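Local coordinates for lipolytic enzyme, G-D-S-L family (Bacteroides thetaiotaomicron, PDB 7BR2), which metabolises the drug diltiazem as an SGNH (GDSL-family) serine esterase of a gut bacterium, at residues Lys14-Gly19 with Leu41-Arg46; Asp74-Asn79 with Glu121-Glu126. All coordinates share one frame; numbering follows the deposited sequence.

Contact 1: Lys14-Gly19 with Leu41-Arg46; sequences KPFKEG and LYYMTR
Tyr43 reaches out from its helix and sets the phenol end of its ring against Phe16, the two side chains crossing at roughly a right angle. The rings themselves are neither stacked nor edge-to-face: their planes are inclined by 33° and their centroids lie 5.2 Å apart. Touching is concentrated at the far end of the tyrosine, where CZ sits 3.5 Å from Phe16 CD2. The two flanks of the phenol have different neighbours. CE1 lies beside Phe16 CD2, whereas CE2 comes 3.6 Å from Phe16 CB and 3.5 Å from Phe16 O, so the outer part of the ring runs alongside the phenylalanine from its carbonyl oxygen and CB to CD2. Phe16 CG lies opposite its carbonyl carbon (chi1 -54°), beside the backbone N that bonds the phenol.

This is the layered alpha/beta/alpha fold of the SGNH hydrolases, with a five-stranded parallel sheet at its centre. Segment 14-19 leads into strand 21-26, and helix 35-46 belongs to the beta-alpha-beta crossover from that strand to strand 53-58. Beyond Tyr43, Phe16 packs on Val82 and Met84 of the sheet and on Phe220 of helix 210-223.

The hydroxyl is where the polar grip lies. Phe16 N donates to Tyr43 OH at 2.9 Å, nearly straight with 163° at the hydrogen, and the same oxygen is hydrogen-bonded to Gln224 OE1. Two bonds thus grip the buried phenol oxygen, and one of them satisfies the amide of Phe16 in the loop. Pro15 closes in beside it, its CA 3.6 Å from Tyr43 OH. Within the helix, Thr45 OG1 folds back onto Leu41 O, one turn earlier, at 2.9 Å, approaching that oxygen from the face of the carbonyl plane opposite to Thr45 N.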
ATOM      1  N   LYS A  14       1.879  15.746   0.062  1.00 37.49           N
ATOM      2  CA  LYS A  14       2.054  15.998  -1.362  1.00 38.98           C
ATOM      3  C   LYS A  14       2.249  14.684  -2.110  1.00 37.82           C
ATOM      4  O   LYS A  14       2.878  13.760  -1.584  1.00 36.20           O
ATOM      5  CB  LYS A  14       3.248  16.905  -1.650  1.00 42.70           C
ATOM      6  CG  LYS A  14       2.939  18.380  -1.696  1.00 45.63           C
ATOM      7  CD  LYS A  14       4.234  19.150  -1.901  1.00 53.99           C
ATOM      8  CE  LYS A  14       5.114  19.184  -0.663  1.00 55.66           C
ATOM      9  NZ  LYS A  14       6.331  20.021  -0.896  1.00 60.91           N
ATOM     10  N   PRO A  15       1.711  14.564  -3.324  1.00 36.75           N
ATOM     11  CA  PRO A  15       1.925  13.343  -4.108  1.00 34.01           C
ATOM     12  C   PRO A  15       3.395  13.159  -4.456  1.00 34.33           C
ATOM     13  O   PRO A  15       4.183  14.104  -4.474  1.00 32.92           O
ATOM     14  CB  PRO A  15       1.097  13.580  -5.378  1.00 36.41           C
ATOM     15  CG  PRO A  15       0.813  15.063  -5.402  1.00 37.97           C
ATOM     16  CD  PRO A  15       0.783  15.502  -3.987  1.00 38.50           C
ATOM     17  N   PHE A  16       3.768  11.912  -4.729  1.00 34.37           N
ATOM     18  CA  PHE A  16       5.104  11.654  -5.251  1.00 34.40           C
ATOM     19  C   PHE A  16       5.179  12.115  -6.710  1.00 35.12           C
ATOM     20  O   PHE A  16       4.180  12.104  -7.440  1.00 33.81           O
ATOM     21  CB  PHE A  16       5.439  10.156  -5.136  1.00 34.62           C
ATOM     22  CG  PHE A  16       5.270   9.587  -3.737  1.00 28.65           C
ATOM     23  CD1 PHE A  16       5.697  10.292  -2.631  1.00 31.69           C
ATOM     24  CD2 PHE A  16       4.677   8.340  -3.540  1.00 30.11           C
ATOM     25  CE1 PHE A  16       5.546   9.769  -1.343  1.00 33.68           C
ATOM     26  CE2 PHE A  16       4.523   7.808  -2.250  1.00 27.10           C
ATOM     27  CZ  PHE A  16       4.956   8.530  -1.152  1.00 24.50           C
ATOM     28  N   LYS A  17       6.372  12.527  -7.140  1.00 33.93           N
ATOM     29  CA  LYS A  17       6.595  12.989  -8.514  1.00 34.01           C
ATOM     30  C   LYS A  17       7.763  12.210  -9.126  1.00 35.94           C
ATOM     31  O   LYS A  17       8.423  11.420  -8.448  1.00 33.02           O
ATOM     32  CB  LYS A  17       6.853  14.501  -8.584  1.00 35.29           C
ATOM     33  CG  LYS A  17       8.194  14.927  -8.009  1.00 42.31           C
ATOM     34  CD  LYS A  17       8.385  16.455  -8.094  1.00 49.01           C
ATOM     35  CE  LYS A  17       9.721  16.923  -7.478  1.00 53.92           C
ATOM     36  NZ  LYS A  17      10.933  16.452  -8.230  1.00 54.11           N
ATOM     37  N   GLU A  18       8.012  12.431 -10.422  1.00 33.52           N
ATOM     38  CA  GLU A  18       9.001  11.638 -11.149  1.00 29.41           C
ATOM     39  C   GLU A  18      10.342  11.632 -10.431  1.00 35.64           C
ATOM     40  O   GLU A  18      10.820  12.670  -9.982  1.00 33.66           O
ATOM     41  CB  GLU A  18       9.172  12.160 -12.575  1.00 29.37           C
ATOM     42  CG  GLU A  18      10.191  11.365 -13.412  1.00 36.98           C
ATOM     43  CD  GLU A  18      11.606  11.959 -13.436  1.00 41.97           C
ATOM     44  OE1 GLU A  18      12.591  11.184 -13.516  1.00 47.02           O
ATOM     45  OE2 GLU A  18      11.743  13.195 -13.349  1.00 46.41           O
ATOM     46  N   GLY A  19      10.925  10.443 -10.284  1.00 31.87           N
ATOM     47  CA  GLY A  19      12.232  10.321  -9.677  1.00 31.07           C
ATOM     48  C   GLY A  19      12.259  10.230  -8.165  1.00 31.48           C
ATOM     49  O   GLY A  19      13.350  10.133  -7.589  1.00 32.01           O
ATOM     50  N   LEU A  41       1.758   0.330  -6.657  1.00 27.17           N
ATOM     51  CA  LEU A  41       0.904  -0.175  -7.731  1.00 29.10           C
ATOM     52  C   LEU A  41      -0.015   0.921  -8.270  1.00 29.29           C
ATOM     53  O   LEU A  41      -0.244   1.028  -9.486  1.00 30.39           O
ATOM     54  CB  LEU A  41       0.082  -1.358  -7.212  1.00 26.43           C
ATOM     55  CG  LEU A  41      -0.854  -2.053  -8.203  1.00 25.78           C
ATOM     56  CD1 LEU A  41      -0.057  -2.553  -9.384  1.00 24.33           C
ATOM     57  CD2 LEU A  41      -1.586  -3.224  -7.513  1.00 25.88           C
ATOM     58  N   TYR A  42      -0.565   1.737  -7.375  1.00 25.59           N
ATOM     59  CA  TYR A  42      -1.351   2.874  -7.834  1.00 30.68           C
ATOM     60  C   TYR A  42      -0.521   3.784  -8.732  1.00 29.73           C
ATOM     61  O   TYR A  42      -0.952   4.161  -9.827  1.00 30.02           O
ATOM     62  CB  TYR A  42      -1.899   3.666  -6.652  1.00 30.08           C
ATOM     63  CG  TYR A  42      -2.752   4.832  -7.083  1.00 33.37           C
ATOM     64  CD1 TYR A  42      -4.109   4.667  -7.322  1.00 31.78           C
ATOM     65  CD2 TYR A  42      -2.203   6.102  -7.247  1.00 30.65           C
ATOM     66  CE1 TYR A  42      -4.898   5.736  -7.714  1.00 38.68           C
ATOM     67  CE2 TYR A  42      -2.985   7.174  -7.634  1.00 36.28           C
ATOM     68  CZ  TYR A  42      -4.331   6.985  -7.866  1.00 35.12           C
ATOM     69  OH  TYR A  42      -5.119   8.037  -8.253  1.00 35.53           O
ATOM     70  N   TYR A  43       0.678   4.161  -8.281  1.00 31.69           N
ATOM     71  CA  TYR A  43       1.473   5.071  -9.112  1.00 27.03           C
ATOM     72  C   TYR A  43       1.900   4.416 -10.425  1.00 31.01           C
ATOM     73  O   TYR A  43       2.011   5.099 -11.445  1.00 28.32           O
ATOM     74  CB  TYR A  43       2.716   5.547  -8.360  1.00 28.45           C
ATOM     75  CG  TYR A  43       2.458   6.678  -7.404  1.00 31.31           C
ATOM     76  CD1 TYR A  43       1.932   6.447  -6.141  1.00 31.35           C
ATOM     77  CD2 TYR A  43       2.721   7.990  -7.775  1.00 34.90           C
ATOM     78  CE1 TYR A  43       1.690   7.497  -5.269  1.00 31.39           C
ATOM     79  CE2 TYR A  43       2.479   9.040  -6.922  1.00 31.40           C
ATOM     80  CZ  TYR A  43       1.963   8.794  -5.668  1.00 31.77           C
ATOM     81  OH  TYR A  43       1.739   9.855  -4.814  1.00 33.75           O
ATOM     82  N   MET A  44       2.059   3.086 -10.443  1.00 32.48           N
ATOM     83  CA  MET A  44       2.511   2.414 -11.653  1.00 30.81           C
ATOM     84  C   MET A  44       1.407   2.369 -12.696  1.00 32.47           C
ATOM     85  O   MET A  44       1.690   2.408 -13.898  1.00 29.37           O
ATOM     86  CB  MET A  44       2.952   0.971 -11.364  1.00 25.27           C
ATOM     87  CG  MET A  44       4.130   0.755 -10.400  1.00 26.14           C
ATOM     88  SD  MET A  44       4.134  -0.948  -9.778  1.00 30.25           S
ATOM     89  CE  MET A  44       5.824  -1.091  -9.153  1.00 30.52           C
ATOM     90  N   THR A  45       0.152   2.265 -12.263  1.00 28.76           N
ATOM     91  CA  THR A  45      -0.927   2.149 -13.234  1.00 29.61           C
ATOM     92  C   THR A  45      -1.594   3.479 -13.563  1.00 26.79           C
ATOM     93  O   THR A  45      -2.039   3.669 -14.697  1.00 32.74           O
ATOM     94  CB  THR A  45      -1.958   1.137 -12.745  1.00 33.19           C
ATOM     95  OG1 THR A  45      -2.377   1.505 -11.425  1.00 36.41           O
ATOM     96  CG2 THR A  45      -1.327  -0.228 -12.702  1.00 27.96           C
ATOM     97  N   ARG A  46      -1.734   4.381 -12.585  1.00 29.11           N
ATOM     98  CA  ARG A  46      -2.347   5.692 -12.795  1.00 29.04           C
ATOM     99  C   ARG A  46      -1.385   6.710 -13.433  1.00 41.28           C
ATOM    100  O   ARG A  46      -1.826   7.597 -14.180  1.00 33.34           O
ATOM    101  CB  ARG A  46      -2.896   6.221 -11.479  1.00 32.20           C
ATOM    102  CG  ARG A  46      -3.901   7.370 -11.628  1.00 35.50           C
ATOM    103  CD  ARG A  46      -5.170   6.940 -12.349  1.00 32.65           C
ATOM    104  NE  ARG A  46      -5.581   5.639 -11.857  1.00 33.99           N
ATOM    105  CZ  ARG A  46      -6.457   5.461 -10.875  1.00 37.12           C
ATOM    106  NH1 ARG A  46      -6.983   6.511 -10.269  1.00 29.82           N
ATOM    107  NH2 ARG A  46      -6.763   4.232 -10.469  1.00 33.31           N
TER

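Contact 2: Asp74-Asn79 with Glu121-Glu126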
ATOM      1  N   ASP A  74      20.204   1.593   7.131  1.00 27.03           N
ATOM      2  CA  ASP A  74      19.060   0.950   6.512  1.00 27.43           C
ATOM      3  C   ASP A  74      18.061   1.921   5.894  1.00 26.01           C
ATOM      4  O   ASP A  74      17.374   1.545   4.939  1.00 27.46           O
ATOM      5  CB  ASP A  74      18.351   0.069   7.553  1.00 25.74           C
ATOM      6  CG  ASP A  74      17.188  -0.697   6.974  1.00 32.10           C
ATOM      7  OD1 ASP A  74      17.405  -1.362   5.936  1.00 31.04           O
ATOM      8  OD2 ASP A  74      16.087  -0.701   7.590  1.00 29.87           O
ATOM      9  N   ILE A  75      18.011   3.165   6.350  1.00 23.32           N
ATOM     10  CA  ILE A  75      17.019   4.134   5.895  1.00 27.22           C
ATOM     11  C   ILE A  75      17.681   5.251   5.079  1.00 26.09           C
ATOM     12  O   ILE A  75      17.383   5.432   3.900  1.00 25.82           O
ATOM     13  CB  ILE A  75      16.219   4.705   7.089  1.00 27.42           C
ATOM     14  CG1 ILE A  75      15.486   3.571   7.809  1.00 28.35           C
ATOM     15  CG2 ILE A  75      15.236   5.741   6.621  1.00 25.13           C
ATOM     16  CD1 ILE A  75      14.515   2.808   6.942  1.00 26.01           C
ATOM     17  N   PHE A  76      18.546   6.042   5.713  1.00 24.34           N
ATOM     18  CA  PHE A  76      19.258   7.100   4.999  1.00 29.95           C
ATOM     19  C   PHE A  76      20.155   6.526   3.905  1.00 30.85           C
ATOM     20  O   PHE A  76      20.496   7.224   2.946  1.00 26.86           O
ATOM     21  CB  PHE A  76      20.086   7.934   5.984  1.00 29.28           C
ATOM     22  CG  PHE A  76      19.258   8.636   7.037  1.00 27.85           C
ATOM     23  CD1 PHE A  76      17.882   8.795   6.867  1.00 24.62           C
ATOM     24  CD2 PHE A  76      19.848   9.118   8.196  1.00 25.65           C
ATOM     25  CE1 PHE A  76      17.126   9.429   7.828  1.00 27.62           C
ATOM     26  CE2 PHE A  76      19.090   9.755   9.165  1.00 29.07           C
ATOM     27  CZ  PHE A  76      17.725   9.914   8.976  1.00 27.28           C
ATOM     28  N   SER A  77      20.592   5.273   4.075  1.00 31.83           N
ATOM     29  CA  SER A  77      21.404   4.607   3.075  1.00 26.79           C
ATOM     30  C   SER A  77      20.666   4.463   1.764  1.00 24.25           C
ATOM     31  O   SER A  77      21.301   4.294   0.724  1.00 22.43           O
ATOM     32  CB  SER A  77      21.816   3.220   3.580  1.00 27.43           C
ATOM     33  OG  SER A  77      20.668   2.438   3.895  1.00 24.82           O
ATOM     34  N   LYS A  78      19.339   4.450   1.804  1.00 27.19           N
ATOM     35  CA  LYS A  78      18.527   4.367   0.600  1.00 25.19           C
ATOM     36  C   LYS A  78      18.305   5.730  -0.043  1.00 27.55           C
ATOM     37  O   LYS A  78      17.633   5.816  -1.080  1.00 23.45           O
ATOM     38  CB  LYS A  78      17.187   3.694   0.926  1.00 27.23           C
ATOM     39  CG  LYS A  78      17.284   2.198   1.240  1.00 23.62           C
ATOM     40  CD  LYS A  78      16.007   1.658   1.886  1.00 20.50           C
ATOM     41  CE  LYS A  78      16.058   0.133   2.048  1.00 26.75           C
ATOM     42  NZ  LYS A  78      17.242  -0.370   2.829  1.00 22.21           N
ATOM     43  N   ASN A  79      18.837   6.793   0.556  1.00 27.99           N
ATOM     44  CA  ASN A  79      18.700   8.144   0.054  1.00 30.78           C
ATOM     45  C   ASN A  79      17.252   8.496  -0.280  1.00 28.27           C
ATOM     46  O   ASN A  79      16.899   8.719  -1.440  1.00 27.47           O
ATOM     47  CB  ASN A  79      19.588   8.354  -1.188  1.00 29.81           C
ATOM     48  CG  ASN A  79      21.080   8.361  -0.844  1.00 32.60           C
ATOM     49  OD1 ASN A  79      21.498   8.610   0.301  1.00 29.85           O
ATOM     50  ND2 ASN A  79      21.894   8.080  -1.853  1.00 33.67           N
ATOM     51  N   GLU A 121      13.774  12.399  15.578  1.00 38.31           N
ATOM     52  CA  GLU A 121      13.316  13.723  15.173  1.00 39.52           C
ATOM     53  C   GLU A 121      14.496  14.638  14.932  1.00 37.61           C
ATOM     54  O   GLU A 121      14.551  15.366  13.930  1.00 31.94           O
ATOM     55  CB  GLU A 121      12.433  14.295  16.278  1.00 38.55           C
ATOM     56  CG  GLU A 121      11.659  15.540  15.956  1.00 42.79           C
ATOM     57  CD  GLU A 121      11.078  16.164  17.216  1.00 44.44           C
ATOM     58  OE1 GLU A 121      11.495  15.770  18.324  1.00 46.17           O
ATOM     59  OE2 GLU A 121      10.201  17.036  17.101  1.00 52.61           O
ATOM     60  N   LYS A 122      15.445  14.618  15.868  1.00 33.41           N
ATOM     61  CA  LYS A 122      16.690  15.343  15.679  1.00 32.25           C
ATOM     62  C   LYS A 122      17.375  14.919  14.384  1.00 38.87           C
ATOM     63  O   LYS A 122      17.853  15.772  13.625  1.00 37.97           O
ATOM     64  CB  LYS A 122      17.608  15.131  16.881  1.00 35.69           C
ATOM     65  CG  LYS A 122      18.974  15.735  16.657  1.00 49.62           C
ATOM     66  CD  LYS A 122      19.789  15.870  17.939  1.00 56.07           C
ATOM     67  CE  LYS A 122      20.944  16.865  17.706  1.00 58.06           C
ATOM     68  NZ  LYS A 122      21.819  16.487  16.548  1.00 55.99           N
ATOM     69  N   ARG A 123      17.422  13.605  14.099  1.00 36.12           N
ATOM     70  CA  ARG A 123      18.063  13.187  12.846  1.00 33.06           C
ATOM     71  C   ARG A 123      17.317  13.726  11.631  1.00 34.78           C
ATOM     72  O   ARG A 123      17.936  14.179  10.665  1.00 32.61           O
ATOM     73  CB  ARG A 123      18.182  11.662  12.739  1.00 28.10           C
ATOM     74  CG  ARG A 123      18.852  10.977  13.903  1.00 32.51           C
ATOM     75  CD  ARG A 123      20.375  11.227  13.940  1.00 37.53           C
ATOM     76  NE  ARG A 123      21.038  11.278  12.634  1.00 36.83           N
ATOM     77  CZ  ARG A 123      21.619  10.228  12.044  1.00 37.87           C
ATOM     78  NH1 ARG A 123      22.220  10.369  10.865  1.00 32.94           N
ATOM     79  NH2 ARG A 123      21.595   9.033  12.629  1.00 26.53           N
ATOM     80  N   PHE A 124      15.987  13.678  11.662  1.00 33.66           N
ATOM     81  CA  PHE A 124      15.192  14.118  10.522  1.00 31.19           C
ATOM     82  C   PHE A 124      15.364  15.609  10.269  1.00 35.82           C
ATOM     83  O   PHE A 124      15.400  16.050   9.116  1.00 36.52           O
ATOM     84  CB  PHE A 124      13.721  13.759  10.740  1.00 33.45           C
ATOM     85  CG  PHE A 124      13.467  12.273  10.885  1.00 35.98           C
ATOM     86  CD1 PHE A 124      14.328  11.339  10.314  1.00 35.05           C
ATOM     87  CD2 PHE A 124      12.392  11.812  11.626  1.00 34.39           C
ATOM     88  CE1 PHE A 124      14.096   9.975  10.451  1.00 31.39           C
ATOM     89  CE2 PHE A 124      12.150  10.453  11.776  1.00 34.10           C
ATOM     90  CZ  PHE A 124      13.000   9.530  11.185  1.00 34.61           C
ATOM     91  N   LYS A 125      15.479  16.403  11.336  1.00 37.37           N
ATOM     92  CA  LYS A 125      15.641  17.844  11.162  1.00 40.80           C
ATOM     93  C   LYS A 125      16.942  18.190  10.441  1.00 42.00           C
ATOM     94  O   LYS A 125      17.034  19.233   9.787  1.00 38.08           O
ATOM     95  CB  LYS A 125      15.570  18.531  12.530  1.00 41.97           C
ATOM     96  CG  LYS A 125      14.208  18.305  13.173  1.00 44.17           C
ATOM     97  CD  LYS A 125      13.784  19.352  14.160  1.00 50.70           C
ATOM     98  CE  LYS A 125      14.888  19.961  14.950  1.00 49.14           C
ATOM     99  NZ  LYS A 125      14.237  20.875  15.923  1.00 53.18           N
ATOM    100  N   GLU A 126      17.945  17.322  10.531  1.00 40.99           N
ATOM    101  CA  GLU A 126      19.231  17.580   9.904  1.00 41.63           C
ATOM    102  C   GLU A 126      19.301  17.181   8.432  1.00 37.93           C
ATOM    103  O   GLU A 126      20.286  17.528   7.773  1.00 41.29           O
ATOM    104  CB  GLU A 126      20.332  16.870  10.702  1.00 46.09           C
ATOM    105  CG  GLU A 126      20.583  17.518  12.067  1.00 45.71           C
ATOM    106  CD  GLU A 126      20.901  19.006  11.922  1.00 55.62           C
ATOM    107  OE1 GLU A 126      21.623  19.373  10.965  1.00 52.80           O
ATOM    108  OE2 GLU A 126      20.414  19.814  12.745  1.00 61.19           O
TER
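The nearest CA atoms across the two segments are those of Phe76 and Phe124, 9.8 Å apart, so the gap is bridged by side chains alone. Segment 74-79 continues from helix 64-75 through a turn in which Lys78 N bonds Ile75 O and Asn79 N bonds Phe76 O; segment 121-126 belongs to the C-terminal part of helix 102-125 and the residue after it. In the alpha/beta/alpha sandwich of the SGNH fold these helices precede and follow strand 82-85, and both phenylalanines rest on its Leu83.

Phe76 spans the gap and uses its rim against two partners. Its CZ lies 3.9 Å from Phe124 CE1, an edge-to-edge meeting in which each ring's contact atom is near the plane of the other. At the neighbouring corner, Phe76 CE2 presses on one face of the Arg123 guanidinium, 3.6 Å from NH1, with the two planes nearly perpendicular at 83°. Bends at chi2 and chi3 curl the arginine back over this edge. The cation is therefore beside the phenyl rim and not above its face, and its charge is met by a salt bridge from NH1 to Asp72 OD1. Within segment 74-79, Lys78 NZ loops back to donate to Asp74 O, lying in the carbonyl plane on a lone pair at 2.9 Å.

Overall arrangement
The two contacts follow each other along the chain and sit on opposite faces of the central parallel sheet, as the side chains of strand 82-85 make plain: Val82 and Met84 meet Phe16 of contact 1, while Leu83 meets Phe76 and Phe124 of contact 2. Their centres are 22 Å apart and their nearest atoms about 7 Å, without touching. Contact 1 is buried and its centre lies 12 Å from the centre of the chain; contact 2 is partly buried and lies 22 Å out. Neither includes a residue of the probable catalytic triad, Ser28, His207 and Asp204, although strand 21-26, next after segment 14-19, leads directly towards Ser28.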